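Local coordinates for thioredoxin-like protein (Klebsiella pneumoniae subsp. pneumoniae MGH 78578, PDB 3TY1) that is not functionally characterised but belongs to the galactose mutarotase-like superfamily and probably binds carbohydrate, perhaps as an aldose 1-epimerase, at residues E112-C117 with F190-V195; H211-T216 with T299-T304; A286-D291 with I315-S320. One frame throughout, in Å; residues are numbered along the deposited sequence.

From the N terminus, contact 1 comes first: residues 112-117 meet 190-195, closing a long, strand-rich loop without helix before contact 2 opens at His211. Contact 2 joins 211-216 to 299-304. Contact 3 opens at Ala286, inside that span, and closes at 315-320, beyond it, so contacts 2 and 3 cross while contact 1 stands in series with both. Contacts 1 and 3 bridge the large antiparallel sheet and the mixed sheet, whereas contact 2 joins two strands of the mixed sheet across their common neighbour 311-318. Backbone atoms link contact 2 to both others: Asn213 pairs with Met113, Ser212 with Ile315.

Contact 1 of 3, residues E112-C117 with F190-V195; sequences EMMVRC and FSLHDV. With SO4 (sulfate ion), chain H.
Arg116 and Asp194 form a buried salt bridge between two layers of the beta supersandwich, the fold of the galactose mutarotase superfamily. Strand 114-119 belongs to the mixed sheet and strand 189-198 to the large antiparallel sheet; the segments run in nearly the same direction with axes 12.3 Å apart, so side chains alone span the gap.

The polar part is a side-on grip. Arg116 NE lies 2.8 Å from Asp194 OD2 in a nearly straight bond (168°), and Arg116 NH2 reaches Asp194 OD1 at 3.2 Å. The acceptor OD2 sits in the guanidinium plane, yet the carboxylate is turned 51° from that plane, and NE approaches OD2 from above the carboxylate. OD1 is met on its syn side. Tyr210 OH also binds OD2 and the backbone N of Glu180 binds OD1; this fixes the rotation of the carboxylate and leaves both buried oxygens well supplied with donors.

The apolar part lies beside the salt bridge. Met114, a selenomethionine here, and Leu192 point tip to tip, Met114 CE 3.8 Å from Leu192 CD1. Bends at chi2 (-67°) and chi3 fold the same methyl over one face of the Arg116 guanidinium, near its rim, while Leu192 CD2 stands 3.9 Å from Arg116 NH2. Tyr349 of strand 342-352 packs on both Met114 and Leu192. At the start of strand 114-119, Met113 and Met114 both face Leu71, a classic beta bulge.

On the far side of strand 189-198, a sulfate ion, probably from the crystallisation liquor, approaches the edge of the His193 ring; its O4 lies in the ring plane, but the 2.5 Å from His193 NE2 to O4 is too short to be taken at face value and leaves the ion's exact position doubtful.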
# COMPACT_ATOMS: atom_id res chain seq x y z
N GLU A 112 -17.37 10.12 2.31
CA GLU A 112 -17.34 11.25 3.20
C GLU A 112 -18.29 12.39 2.81
O GLU A 112 -18.68 12.54 1.66
CB GLU A 112 -15.90 11.79 3.26
CG GLU A 112 -14.84 10.80 3.68
CD GLU A 112 -14.07 10.12 2.53
OE1 GLU A 112 -14.64 9.87 1.45
OE2 GLU A 112 -12.89 9.83 2.73
N MSE A 113 -18.64 13.16 3.82
CA MSE A 113 -19.40 14.37 3.71
C MSE A 113 -18.53 15.50 3.13
O MSE A 113 -19.04 16.34 2.39
CB MSE A 113 -19.95 14.75 5.09
CG MSE A 113 -20.79 16.00 5.11
SE MSE A 113 -19.80 17.63 5.58
CE MSE A 113 -20.35 18.62 4.17
N MSE A 114 -17.24 15.55 3.47
CA MSE A 114 -16.34 16.59 2.87
C MSE A 114 -14.93 16.01 2.65
O MSE A 114 -14.27 15.63 3.60
CB MSE A 114 -16.32 17.88 3.73
CG MSE A 114 -15.97 19.19 3.00
SE MSE A 114 -14.15 19.21 2.36
CE MSE A 114 -13.25 19.27 4.09
N VAL A 115 -14.52 15.92 1.38
CA VAL A 115 -13.20 15.48 0.99
C VAL A 115 -12.41 16.64 0.39
O VAL A 115 -12.91 17.29 -0.51
CB VAL A 115 -13.23 14.41 -0.11
CG1 VAL A 115 -11.77 13.96 -0.43
CG2 VAL A 115 -14.07 13.25 0.31
N ARG A 116 -11.20 16.92 0.89
CA ARG A 116 -10.34 17.91 0.24
C ARG A 116 -9.73 17.19 -0.96
O ARG A 116 -8.95 16.27 -0.78
CB ARG A 116 -9.27 18.41 1.20
CG ARG A 116 -9.86 19.29 2.31
CD ARG A 116 -8.84 19.64 3.42
NE ARG A 116 -9.43 20.45 4.50
CZ ARG A 116 -10.07 19.94 5.57
NH1 ARG A 116 -10.27 18.65 5.66
NH2 ARG A 116 -10.55 20.74 6.54
N CYS A 117 -10.13 17.59 -2.16
CA CYS A 117 -9.67 16.99 -3.41
C CYS A 117 -8.57 17.92 -3.92
O CYS A 117 -8.85 18.91 -4.59
CB CYS A 117 -10.81 16.89 -4.39
SG CYS A 117 -12.15 15.83 -3.80
N PHE A 190 -20.49 25.11 11.55
CA PHE A 190 -19.07 24.93 11.84
C PHE A 190 -18.32 25.63 10.71
O PHE A 190 -18.91 25.92 9.69
CB PHE A 190 -18.64 23.47 11.97
CG PHE A 190 -18.77 22.66 10.72
CD1 PHE A 190 -19.94 21.91 10.47
CD2 PHE A 190 -17.73 22.61 9.81
CE1 PHE A 190 -20.04 21.16 9.32
CE2 PHE A 190 -17.83 21.86 8.66
CZ PHE A 190 -18.97 21.11 8.43
N SER A 191 -17.04 25.92 10.92
CA SER A 191 -16.28 26.59 9.87
C SER A 191 -14.95 25.88 9.67
O SER A 191 -14.46 25.21 10.58
CB SER A 191 -16.07 28.07 10.20
OG SER A 191 -15.33 28.19 11.39
N LEU A 192 -14.42 26.00 8.46
CA LEU A 192 -13.09 25.55 8.11
C LEU A 192 -12.25 26.79 7.85
O LEU A 192 -12.73 27.72 7.19
CB LEU A 192 -13.12 24.70 6.83
CG LEU A 192 -14.00 23.46 6.87
CD1 LEU A 192 -13.86 22.68 5.53
CD2 LEU A 192 -13.60 22.60 8.07
N HIS A 193 -11.01 26.76 8.30
CA HIS A 193 -10.01 27.79 8.09
C HIS A 193 -8.72 27.08 7.81
O HIS A 193 -7.86 26.96 8.67
CB HIS A 193 -9.92 28.70 9.30
CG HIS A 193 -11.17 29.46 9.53
ND1 HIS A 193 -11.54 30.54 8.75
CD2 HIS A 193 -12.20 29.25 10.39
CE1 HIS A 193 -12.71 30.99 9.16
NE2 HIS A 193 -13.13 30.24 10.17
N ASP A 194 -8.61 26.55 6.60
CA ASP A 194 -7.43 25.82 6.18
C ASP A 194 -6.40 26.80 5.64
O ASP A 194 -6.77 27.84 5.05
CB ASP A 194 -7.75 24.76 5.09
CG ASP A 194 -8.83 23.77 5.50
OD1 ASP A 194 -9.05 23.53 6.72
OD2 ASP A 194 -9.49 23.24 4.56
N VAL A 195 -5.12 26.46 5.80
CA VAL A 195 -4.02 27.24 5.26
C VAL A 195 -3.04 26.31 4.53
O VAL A 195 -2.41 25.47 5.14
CB VAL A 195 -3.25 28.04 6.35
CG1 VAL A 195 -2.15 28.92 5.69
CG2 VAL A 195 -4.19 28.91 7.21
S SO4 H . -15.35 31.75 12.44
O1 SO4 H . -16.75 31.77 12.88
O2 SO4 H . -14.76 33.08 12.45
O3 SO4 H . -14.59 30.90 13.35
O4 SO4 H . -15.28 31.25 11.06

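Contact 2 of 3, residues H211-T216 with T299-T304; sequences HSNFGT and TLWKNT. With SO4 (sulfate ion), chain L.
The rings of His211 and Trp301 make an offset edge-to-face pair beside a sulfate ion that associates with both. The ring centroids are 5.3 Å apart and the planes stand at 71°, with the His211 edge turned toward the indole and His211 CE1 3.6 Å from Trp301 CE3. The two residues lie on strands 204-214 and 297-304, which flank strand 311-318 in the mixed sheet of the supersandwich, so the rings meet across an intervening strand.

Asn213 helps fix the rotation of the imidazole. Its OD1 accepts from His211 ND1 at 2.7 Å in a bent bond (134°), on a lone pair in the carbonyl plane and within the imidazole plane. The same oxygen reaches the edge of the indole, 3.7 Å from Trp301 CZ3, while Asn213 ND2 is held by Glu112 O.

At the other ring nitrogen, His211 NE2 donates to O3 of the sulfate, probably from the crystallisation liquor, at 2.8 Å. The sulfate also lies over one face of Trp301, and Asn303 CB covers the opposite face near its rim. Trp301 NE1 is bonded to Glu258, and Phe170 of a second subunit packs on Trp301.

His136 NE2 binds the same ion, while the Glu316 carboxylate lies against His211 and Trp301. Two histidines, a tryptophan and a glutamate so gathered are, given the family, consistent with a sugar-binding pocket as in aldose epimerases.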
# COMPACT_ATOMS: atom_id res chain seq x y z
N HIS A 211 -15.09 19.17 -1.72
CA HIS A 211 -16.10 18.30 -2.30
C HIS A 211 -17.09 17.94 -1.19
O HIS A 211 -16.85 17.03 -0.39
CB HIS A 211 -15.35 17.08 -2.87
CG HIS A 211 -16.11 16.27 -3.87
ND1 HIS A 211 -17.35 15.74 -3.60
CD2 HIS A 211 -15.75 15.80 -5.09
CE1 HIS A 211 -17.72 14.98 -4.61
NE2 HIS A 211 -16.78 15.01 -5.54
N SER A 212 -18.19 18.68 -1.14
CA SER A 212 -19.13 18.62 -0.00
C SER A 212 -20.40 17.91 -0.42
O SER A 212 -21.07 18.33 -1.38
CB SER A 212 -19.36 20.04 0.52
OG SER A 212 -18.10 20.74 0.70
N ASN A 213 -20.78 16.85 0.31
CA ASN A 213 -21.73 15.86 -0.17
C ASN A 213 -22.92 15.68 0.75
O ASN A 213 -22.75 15.43 1.94
CB ASN A 213 -20.96 14.53 -0.37
CG ASN A 213 -19.63 14.76 -1.10
OD1 ASN A 213 -19.62 15.35 -2.15
ND2 ASN A 213 -18.53 14.32 -0.51
N PHE A 214 -24.13 15.78 0.19
CA PHE A 214 -25.37 15.81 0.99
C PHE A 214 -26.35 14.82 0.39
O PHE A 214 -26.59 14.85 -0.81
CB PHE A 214 -25.99 17.23 0.98
CG PHE A 214 -25.03 18.31 1.40
CD1 PHE A 214 -24.83 18.62 2.74
CD2 PHE A 214 -24.27 18.97 0.44
CE1 PHE A 214 -23.91 19.62 3.12
CE2 PHE A 214 -23.35 19.93 0.81
CZ PHE A 214 -23.18 20.28 2.17
N GLY A 215 -26.87 13.93 1.22
CA GLY A 215 -27.87 12.95 0.79
C GLY A 215 -29.12 13.17 1.61
O GLY A 215 -29.40 14.32 2.08
N THR A 216 -29.89 12.10 1.80
CA THR A 216 -31.09 12.18 2.63
C THR A 216 -30.69 12.56 4.08
O THR A 216 -29.60 12.23 4.51
CB THR A 216 -31.90 10.86 2.63
OG1 THR A 216 -31.09 9.81 3.15
CG2 THR A 216 -32.33 10.49 1.22
N THR A 299 -18.77 23.70 -8.59
CA THR A 299 -19.27 22.52 -9.30
C THR A 299 -20.46 21.98 -8.55
O THR A 299 -20.44 21.88 -7.30
CB THR A 299 -18.17 21.42 -9.40
OG1 THR A 299 -17.06 21.93 -10.14
CG2 THR A 299 -18.70 20.12 -10.06
N LEU A 300 -21.50 21.63 -9.31
CA LEU A 300 -22.71 21.02 -8.79
C LEU A 300 -22.73 19.60 -9.33
O LEU A 300 -22.77 19.39 -10.54
CB LEU A 300 -23.93 21.81 -9.30
CG LEU A 300 -25.33 21.26 -8.95
CD1 LEU A 300 -25.56 21.15 -7.42
CD2 LEU A 300 -26.42 22.10 -9.62
N TRP A 301 -22.68 18.61 -8.43
CA TRP A 301 -22.66 17.21 -8.79
C TRP A 301 -24.03 16.68 -8.39
O TRP A 301 -24.35 16.70 -7.21
CB TRP A 301 -21.50 16.49 -8.02
CG TRP A 301 -21.47 15.02 -8.11
CD1 TRP A 301 -21.59 14.27 -9.24
CD2 TRP A 301 -21.28 14.10 -7.02
NE1 TRP A 301 -21.49 12.93 -8.92
CE2 TRP A 301 -21.27 12.80 -7.58
CE3 TRP A 301 -21.08 14.24 -5.64
CZ2 TRP A 301 -21.14 11.64 -6.79
CZ3 TRP A 301 -20.89 13.10 -4.86
CH2 TRP A 301 -20.93 11.81 -5.45
N LYS A 302 -24.85 16.30 -9.36
CA LYS A 302 -26.20 15.79 -9.11
C LYS A 302 -26.15 14.29 -9.36
O LYS A 302 -26.26 13.84 -10.49
CB LYS A 302 -27.24 16.45 -10.00
CG LYS A 302 -27.22 17.97 -9.92
CD LYS A 302 -28.34 18.61 -10.78
CE LYS A 302 -29.67 18.68 -10.06
NZ LYS A 302 -30.62 19.63 -10.76
N ASN A 303 -25.99 13.53 -8.30
CA ASN A 303 -25.83 12.07 -8.39
C ASN A 303 -27.10 11.44 -7.85
O ASN A 303 -27.08 10.76 -6.81
CB ASN A 303 -24.55 11.64 -7.65
CG ASN A 303 -24.06 10.25 -8.08
OD1 ASN A 303 -23.15 10.14 -8.88
ND2 ASN A 303 -24.69 9.19 -7.57
N THR A 304 -28.21 11.67 -8.56
CA THR A 304 -29.53 11.23 -8.10
C THR A 304 -29.88 9.85 -8.65
O THR A 304 -30.95 9.63 -9.22
CB THR A 304 -30.60 12.28 -8.40
OG1 THR A 304 -30.52 12.64 -9.78
CG2 THR A 304 -30.34 13.51 -7.51
S SO4 L . -16.79 12.66 -8.42
O1 SO4 L . -17.46 11.70 -7.54
O2 SO4 L . -17.78 13.53 -9.09
O3 SO4 L . -15.86 13.50 -7.66
O4 SO4 L . -16.03 11.91 -9.41

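Contact 3 of 3, residues A286-D291 with I315-S320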
# COMPACT_ATOMS: atom_id res chain seq x y z
N ALA A 286 -28.72 22.62 3.94
CA ALA A 286 -27.33 22.88 4.32
C ALA A 286 -26.83 23.94 3.41
O ALA A 286 -27.08 23.89 2.20
CB ALA A 286 -26.45 21.63 4.20
N SER A 287 -26.09 24.88 3.99
CA SER A 287 -25.51 25.99 3.22
C SER A 287 -24.01 26.02 3.43
O SER A 287 -23.50 25.61 4.50
CB SER A 287 -26.11 27.33 3.66
OG SER A 287 -25.78 27.65 4.98
N ILE A 288 -23.32 26.46 2.39
CA ILE A 288 -21.89 26.62 2.41
C ILE A 288 -21.59 28.03 2.00
O ILE A 288 -21.99 28.48 0.90
CB ILE A 288 -21.13 25.63 1.43
CG1 ILE A 288 -21.56 24.19 1.65
CG2 ILE A 288 -19.62 25.71 1.60
CD1 ILE A 288 -20.96 23.21 0.61
N GLN A 289 -20.89 28.74 2.86
CA GLN A 289 -20.35 30.05 2.53
C GLN A 289 -18.90 29.89 2.15
O GLN A 289 -18.16 29.22 2.85
CB GLN A 289 -20.45 31.01 3.71
CG GLN A 289 -19.76 32.40 3.50
CD GLN A 289 -19.80 33.28 4.75
OE1 GLN A 289 -20.54 33.00 5.70
NE2 GLN A 289 -18.98 34.31 4.77
N PHE A 290 -18.49 30.56 1.08
CA PHE A 290 -17.08 30.55 0.67
C PHE A 290 -16.71 31.88 0.05
O PHE A 290 -17.57 32.69 -0.26
CB PHE A 290 -16.72 29.34 -0.22
CG PHE A 290 -17.41 29.28 -1.54
CD1 PHE A 290 -18.69 28.76 -1.64
CD2 PHE A 290 -16.78 29.74 -2.70
CE1 PHE A 290 -19.36 28.72 -2.87
CE2 PHE A 290 -17.43 29.66 -3.94
CZ PHE A 290 -18.71 29.14 -4.02
N ASP A 291 -15.41 32.09 -0.05
CA ASP A 291 -14.79 33.32 -0.52
C ASP A 291 -14.35 33.12 -1.97
O ASP A 291 -13.44 32.30 -2.24
CB ASP A 291 -13.59 33.62 0.39
CG ASP A 291 -12.97 34.99 0.16
OD1 ASP A 291 -12.62 35.35 -1.00
OD2 ASP A 291 -12.83 35.73 1.16
N ILE A 315 -21.85 19.91 -3.53
CA ILE A 315 -21.73 21.39 -3.73
C ILE A 315 -20.25 21.60 -3.54
O ILE A 315 -19.75 21.45 -2.43
CB ILE A 315 -22.52 22.18 -2.70
CG1 ILE A 315 -24.01 21.83 -2.79
CG2 ILE A 315 -22.31 23.68 -2.94
CD1 ILE A 315 -24.88 22.58 -1.75
N GLU A 316 -19.54 21.88 -4.62
CA GLU A 316 -18.08 21.77 -4.63
C GLU A 316 -17.35 23.03 -5.03
O GLU A 316 -16.96 23.21 -6.21
CB GLU A 316 -17.69 20.61 -5.57
CG GLU A 316 -18.54 19.34 -5.41
CD GLU A 316 -18.15 18.24 -6.34
OE1 GLU A 316 -17.16 18.39 -7.10
OE2 GLU A 316 -18.87 17.21 -6.33
N PRO A 317 -17.15 23.91 -4.07
CA PRO A 317 -16.41 25.12 -4.39
C PRO A 317 -14.95 24.77 -4.60
O PRO A 317 -14.42 23.89 -3.91
CB PRO A 317 -16.62 26.03 -3.19
CG PRO A 317 -17.21 25.19 -2.15
CD PRO A 317 -17.75 23.96 -2.73
N GLY A 318 -14.33 25.39 -5.58
CA GLY A 318 -12.97 25.07 -5.89
C GLY A 318 -12.21 26.14 -6.61
O GLY A 318 -12.78 27.18 -7.01
N THR A 319 -10.90 25.90 -6.74
CA THR A 319 -10.06 26.68 -7.64
C THR A 319 -10.22 26.15 -9.08
O THR A 319 -9.96 26.86 -10.06
CB THR A 319 -8.56 26.66 -7.25
OG1 THR A 319 -8.08 25.32 -7.28
CG2 THR A 319 -8.33 27.26 -5.86
N SER A 320 -10.65 24.90 -9.19
CA SER A 320 -10.82 24.20 -10.46
C SER A 320 -12.17 23.52 -10.56
O SER A 320 -12.87 23.27 -9.55
CB SER A 320 -9.72 23.12 -10.64
OG SER A 320 -8.60 23.58 -11.35
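Ile288 faces Ile315 and Phe290 faces Pro317 across two strands that run almost parallel, their directions 12° apart and their axes 8.7 Å at closest approach. CA atoms of the first pair are 8.1 Å apart and those of the second 7.5 Å. No hydrogen bond joins the segments: they belong to facing sheets of the supersandwich, and the contact is packing in its interior.

At the Phe290 end, Pro317 CB sits squarely over the benzene ring, 3.5 Å from the centroid of Phe290 and 3° off the ring normal, a well-centred CH-pi contact. Phe290 holds CG between its backbone N and carbonyl carbon (chi1 64°), which brings the ring toward Pro317, and chi2 then turns its face to it.

Ile288, two residues earlier, is the preceding inward-facing residue of the strand. Its long branch slides past Ile315 in the opposite direction, placing Ile288 CD1 3.8 Å from Ile315 CB and 3.7 Å from Ile315 O. The other branch turns to the proline more loosely, Ile288 CG2 being 4.5 Å from Pro317 CG.

Strand 285-291 lies between strands 342-352 and 272-278 in the large antiparallel sheet, and strand 311-318 between 204-214 and 297-304 in the mixed sheet. Leu347 and Tyr349 pack against Ile288 from strand 342-352, Ala275 of strand 272-278 touches Ile315, and Leu298 of strand 297-304 borders both Ile315 and Pro317.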